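Local coordinates for B-agarase (Saccharophagus degradans, PDB 4BQ2), which hydrolyses agarose as an exo-acting beta-agarase of glycoside hydrolase family 50, probably releasing short oligosaccharides from chain ends, at residues A[269-273]-A[691-695]; A[259-263]-A[479-484]. All blocks are in the same frame, centred on the assembly; numbering follows the deposited sequence.

Contact 1 of 2, residues A[269-273]-A[691-695]; sequences GKWML and PYFVG
V694 packs with its two methyl groups between L273 and the backbone of W271. V694 CG2 meets the branch of L273, 3.7 Å from L273 CD1, and the two side chains cross at about a right angle. The other methyl, V694 CG1, is turned opposite its own carbonyl carbon (chi1 -51°). This lodges it against the peptide that links W271 to M272, with V694 CG1 3.6 Å from W271 O and 3.9 Å from W271 CB. M272 adds little beyond its backbone, since its side chain leaves the other way and packs on I267 and F282.

Here the short runs 270-273 and 693-695 point roughly the same way; strands 270-274 and 693-699 both border strand 280-287 in a mixed sheet. Backbone hydrogen bonds join V694 to A283 and L273 to Y281. The hairpin of 263-267 and 270-274 thus lies beside the start of what is probably the last strand of the family's (beta/alpha)8 barrel.

Farther out, the five-membered ring of W271 and the ring of Y692 meet rim to rim. Their planes are 41° apart, and W271 CD1 lies 3.7 Å from Y692 CD1. Beside them P691 CB packs against G269 O at 3.7 Å. The polar edge is a backbone hydrogen bond from W271 N to P691 O, 2.8 Å long and bent to 149° at the hydrogen. P691 O also sits near the plane of the indole, 3.4 Å from W271 CB. The indole NE1 donates to D645, while R746 takes W271 O through its guanidinium and the ammonium of K270 through its carbonyl.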
# COMPACT_ATOMS: atom_id res chain seq x y z
N GLY A 269 -16.14 -24.94 -11.11
CA GLY A 269 -16.48 -23.58 -11.49
C GLY A 269 -15.75 -22.50 -10.71
O GLY A 269 -15.99 -21.31 -10.95
N LYS A 270 -14.87 -22.89 -9.78
CA LYS A 270 -14.09 -21.92 -9.00
C LYS A 270 -12.60 -22.19 -9.10
O LYS A 270 -12.14 -23.32 -8.83
CB LYS A 270 -14.49 -21.99 -7.53
CG LYS A 270 -15.95 -21.67 -7.30
CD LYS A 270 -16.31 -21.76 -5.84
CE LYS A 270 -17.78 -21.43 -5.64
NZ LYS A 270 -18.12 -21.63 -4.21
N TRP A 271 -11.84 -21.16 -9.44
CA TRP A 271 -10.41 -21.31 -9.49
C TRP A 271 -9.81 -21.58 -8.11
O TRP A 271 -10.19 -20.93 -7.13
CB TRP A 271 -9.77 -20.06 -10.08
CG TRP A 271 -9.80 -20.06 -11.58
CD1 TRP A 271 -10.61 -19.30 -12.40
CD2 TRP A 271 -9.00 -20.87 -12.45
NE1 TRP A 271 -10.34 -19.59 -13.72
CE2 TRP A 271 -9.36 -20.55 -13.78
CE3 TRP A 271 -7.99 -21.84 -12.22
CZ2 TRP A 271 -8.73 -21.13 -14.89
CZ3 TRP A 271 -7.40 -22.44 -13.32
CH2 TRP A 271 -7.76 -22.07 -14.64
N MET A 272 -8.89 -22.54 -8.08
CA MET A 272 -8.20 -22.95 -6.86
C MET A 272 -6.73 -23.19 -7.12
O MET A 272 -6.28 -23.36 -8.27
CB MET A 272 -8.84 -24.23 -6.27
CG MET A 272 -10.24 -24.05 -5.68
SD MET A 272 -10.26 -22.94 -4.27
CE MET A 272 -9.86 -24.03 -2.91
N LEU A 273 -5.97 -23.20 -6.04
CA LEU A 273 -4.66 -23.84 -6.10
C LEU A 273 -4.83 -25.30 -5.76
O LEU A 273 -5.84 -25.71 -5.18
CB LEU A 273 -3.65 -23.14 -5.18
CG LEU A 273 -3.25 -21.69 -5.64
CD1 LEU A 273 -2.78 -20.80 -4.48
CD2 LEU A 273 -2.21 -21.71 -6.74
N PRO A 691 -15.09 -16.27 -7.76
CA PRO A 691 -14.59 -17.55 -8.27
C PRO A 691 -13.21 -17.48 -8.95
O PRO A 691 -12.62 -18.52 -9.20
CB PRO A 691 -15.67 -17.98 -9.28
CG PRO A 691 -16.39 -16.73 -9.65
CD PRO A 691 -16.30 -15.82 -8.46
N TYR A 692 -12.73 -16.28 -9.27
CA TYR A 692 -11.42 -16.10 -9.89
C TYR A 692 -10.24 -16.05 -8.93
O TYR A 692 -9.10 -16.23 -9.35
CB TYR A 692 -11.44 -14.88 -10.84
CG TYR A 692 -12.53 -15.14 -11.87
CD1 TYR A 692 -12.32 -16.08 -12.87
CD2 TYR A 692 -13.80 -14.54 -11.75
CE1 TYR A 692 -13.33 -16.39 -13.79
CE2 TYR A 692 -14.82 -14.83 -12.68
CZ TYR A 692 -14.57 -15.77 -13.67
OH TYR A 692 -15.54 -16.08 -14.60
N PHE A 693 -10.50 -15.83 -7.64
CA PHE A 693 -9.37 -15.67 -6.69
C PHE A 693 -8.99 -16.94 -6.02
O PHE A 693 -9.85 -17.66 -5.53
CB PHE A 693 -9.66 -14.54 -5.67
CG PHE A 693 -9.46 -13.20 -6.26
CD1 PHE A 693 -8.19 -12.64 -6.31
CD2 PHE A 693 -10.52 -12.52 -6.85
CE1 PHE A 693 -7.97 -11.40 -6.91
CE2 PHE A 693 -10.31 -11.27 -7.43
CZ PHE A 693 -9.04 -10.71 -7.47
N VAL A 694 -7.70 -17.23 -6.04
CA VAL A 694 -7.15 -18.36 -5.29
C VAL A 694 -6.48 -18.04 -3.96
O VAL A 694 -5.93 -18.94 -3.30
CB VAL A 694 -6.20 -19.22 -6.15
CG1 VAL A 694 -6.91 -19.60 -7.47
CG2 VAL A 694 -4.86 -18.49 -6.40
N GLY A 695 -6.55 -16.78 -3.55
CA GLY A 695 -6.01 -16.37 -2.24
C GLY A 695 -5.92 -14.86 -2.08
O GLY A 695 -6.18 -14.10 -3.01

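Contact 2 of 2, residues A[259-263]-A[479-484]; sequences TGYFR and NSPWCV
F262 and V484 meet because both first torsions send a branch opposite the carbonyl carbon: the ring of F262 (chi1 -77°) and the CG2 methyl of V484. That methyl comes to rest over the middle of one ring face, a CH-pi contact with V484 CG2 3.9 Å from the centroid of the F262 ring and only 7° off the normal. A second approach comes at the ring's rim: P481 O lies near the ring plane, 3.3 Å from F262 CD1.

P481, at the ring's rim, belongs to a type I turn from S480 to C483, closed by the backbone bond from C483 N to S480 O; V484 follows it in the strand. S480 OG tightens its start as an ST turn by accepting from W482 N. The turn leads from helix 460-477 into strand 483-488, a parallel strand beside 431-435, consistent with a beta/alpha unit of the barrel.

Between the backbones, water does the bridging. One molecule accepts from F262 N at 2.8 Å and donates to both P481 O and C483 O; another donates to F262 O and V484 O, the latter at 2.6 Å. Outward, P481 CB rests 3.4 Å from G260 O. Y261 reaches N479 beyond it, with N479 O in the plane of the phenol ring at its edge, 3.7 Å from Y261 CE1. H597 meets the Y261 ring edge to face and also bonds to S480 O.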
# COMPACT_ATOMS: atom_id res chain seq x y z
N THR A 259 1.35 -33.31 -8.45
CA THR A 259 2.50 -33.15 -9.34
C THR A 259 3.79 -32.95 -8.56
O THR A 259 4.88 -32.91 -9.16
CB THR A 259 2.35 -31.93 -10.25
OG1 THR A 259 2.35 -30.75 -9.44
CG2 THR A 259 1.01 -32.01 -11.08
N GLY A 260 3.64 -32.81 -7.25
CA GLY A 260 4.75 -32.50 -6.35
C GLY A 260 5.05 -31.01 -6.20
O GLY A 260 6.01 -30.63 -5.50
N TYR A 261 4.26 -30.15 -6.85
CA TYR A 261 4.41 -28.69 -6.71
C TYR A 261 3.05 -28.06 -6.64
O TYR A 261 2.08 -28.64 -7.15
CB TYR A 261 5.16 -28.09 -7.93
CG TYR A 261 6.51 -28.71 -8.07
CD1 TYR A 261 7.61 -28.18 -7.38
CD2 TYR A 261 6.69 -29.87 -8.86
CE1 TYR A 261 8.86 -28.77 -7.49
CE2 TYR A 261 7.93 -30.45 -8.97
CZ TYR A 261 9.00 -29.91 -8.28
OH TYR A 261 10.23 -30.53 -8.42
N PHE A 262 2.97 -26.86 -6.08
CA PHE A 262 1.70 -26.10 -6.13
C PHE A 262 1.32 -25.78 -7.58
O PHE A 262 2.18 -25.44 -8.37
CB PHE A 262 1.77 -24.81 -5.32
CG PHE A 262 1.66 -25.03 -3.84
CD1 PHE A 262 2.78 -25.32 -3.08
CD2 PHE A 262 0.42 -25.03 -3.22
CE1 PHE A 262 2.67 -25.58 -1.70
CE2 PHE A 262 0.28 -25.30 -1.85
CZ PHE A 262 1.42 -25.57 -1.08
N ARG A 263 0.03 -25.88 -7.92
CA ARG A 263 -0.43 -25.64 -9.29
C ARG A 263 -1.84 -25.10 -9.27
O ARG A 263 -2.43 -25.02 -8.21
CB ARG A 263 -0.34 -26.93 -10.15
CG ARG A 263 -1.20 -28.05 -9.62
CD ARG A 263 -1.01 -29.37 -10.41
NE ARG A 263 -2.02 -30.31 -9.94
CZ ARG A 263 -3.25 -30.39 -10.43
NH1 ARG A 263 -3.61 -29.62 -11.44
NH2 ARG A 263 -4.10 -31.29 -9.92
N ASN A 479 14.29 -25.43 -5.37
CA ASN A 479 13.22 -26.19 -6.01
C ASN A 479 12.24 -26.81 -4.98
O ASN A 479 11.67 -27.88 -5.24
CB ASN A 479 13.86 -27.27 -6.91
CG ASN A 479 12.86 -27.91 -7.86
OD1 ASN A 479 11.98 -27.24 -8.41
ND2 ASN A 479 13.04 -29.23 -8.10
N SER A 480 12.05 -26.16 -3.83
CA SER A 480 11.22 -26.75 -2.74
C SER A 480 9.74 -26.81 -3.13
O SER A 480 9.20 -25.84 -3.63
CB SER A 480 11.30 -25.90 -1.45
OG SER A 480 10.50 -26.48 -0.43
N PRO A 481 9.07 -27.95 -2.86
CA PRO A 481 7.61 -28.03 -3.06
C PRO A 481 6.87 -27.05 -2.15
O PRO A 481 5.72 -26.74 -2.41
CB PRO A 481 7.24 -29.45 -2.58
CG PRO A 481 8.35 -29.82 -1.60
CD PRO A 481 9.60 -29.17 -2.20
N TRP A 482 7.53 -26.58 -1.08
CA TRP A 482 6.86 -25.65 -0.14
C TRP A 482 6.72 -24.25 -0.72
O TRP A 482 5.97 -23.43 -0.17
CB TRP A 482 7.62 -25.56 1.18
CG TRP A 482 7.60 -26.81 1.94
CD1 TRP A 482 8.53 -27.83 1.91
CD2 TRP A 482 6.59 -27.21 2.86
NE1 TRP A 482 8.12 -28.85 2.77
CE2 TRP A 482 6.96 -28.48 3.38
CE3 TRP A 482 5.40 -26.61 3.31
CZ2 TRP A 482 6.17 -29.17 4.31
CZ3 TRP A 482 4.62 -27.29 4.26
CH2 TRP A 482 5.00 -28.56 4.73
N CYS A 483 7.42 -23.97 -1.82
CA CYS A 483 7.24 -22.65 -2.43
C CYS A 483 6.01 -22.65 -3.34
O CYS A 483 6.00 -23.30 -4.39
CB CYS A 483 8.49 -22.23 -3.20
SG CYS A 483 8.29 -20.69 -4.15
N VAL A 484 5.00 -21.86 -2.98
CA VAL A 484 3.74 -21.82 -3.73
C VAL A 484 3.97 -21.20 -5.11
O VAL A 484 3.46 -21.68 -6.14
CB VAL A 484 2.62 -21.05 -2.96
CG1 VAL A 484 1.29 -21.09 -3.73
CG2 VAL A 484 2.40 -21.65 -1.57
O HOH W 1 11.32 -30.60 -5.19
O HOH W 2 4.41 -23.58 -7.71
O HOH W 3 5.49 -26.03 -5.12

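In the fold
Contacts 1 and 2 both set the chain around the hairpin of strands 263-267 and 270-274 against the beginning of a parallel strand, 693-699 in contact 1 and 483-488 in contact 2. Their centres lie about 18 Å apart, yet they join through L273, whose CD2 is 3.6 Å from R263 O and whose CD1 packs on V484 CG1. Both are partly buried, with apolar interiors and more exposed ends. Contact 1 sets two strands that flank 280-287 against each other and has a direct backbone hydrogen bond at its loop end; contact 2 joins a loop to a turn, and its backbone groups are bridged by water. Aliphatic packing dominates the first interior, a methyl on an aromatic face the second.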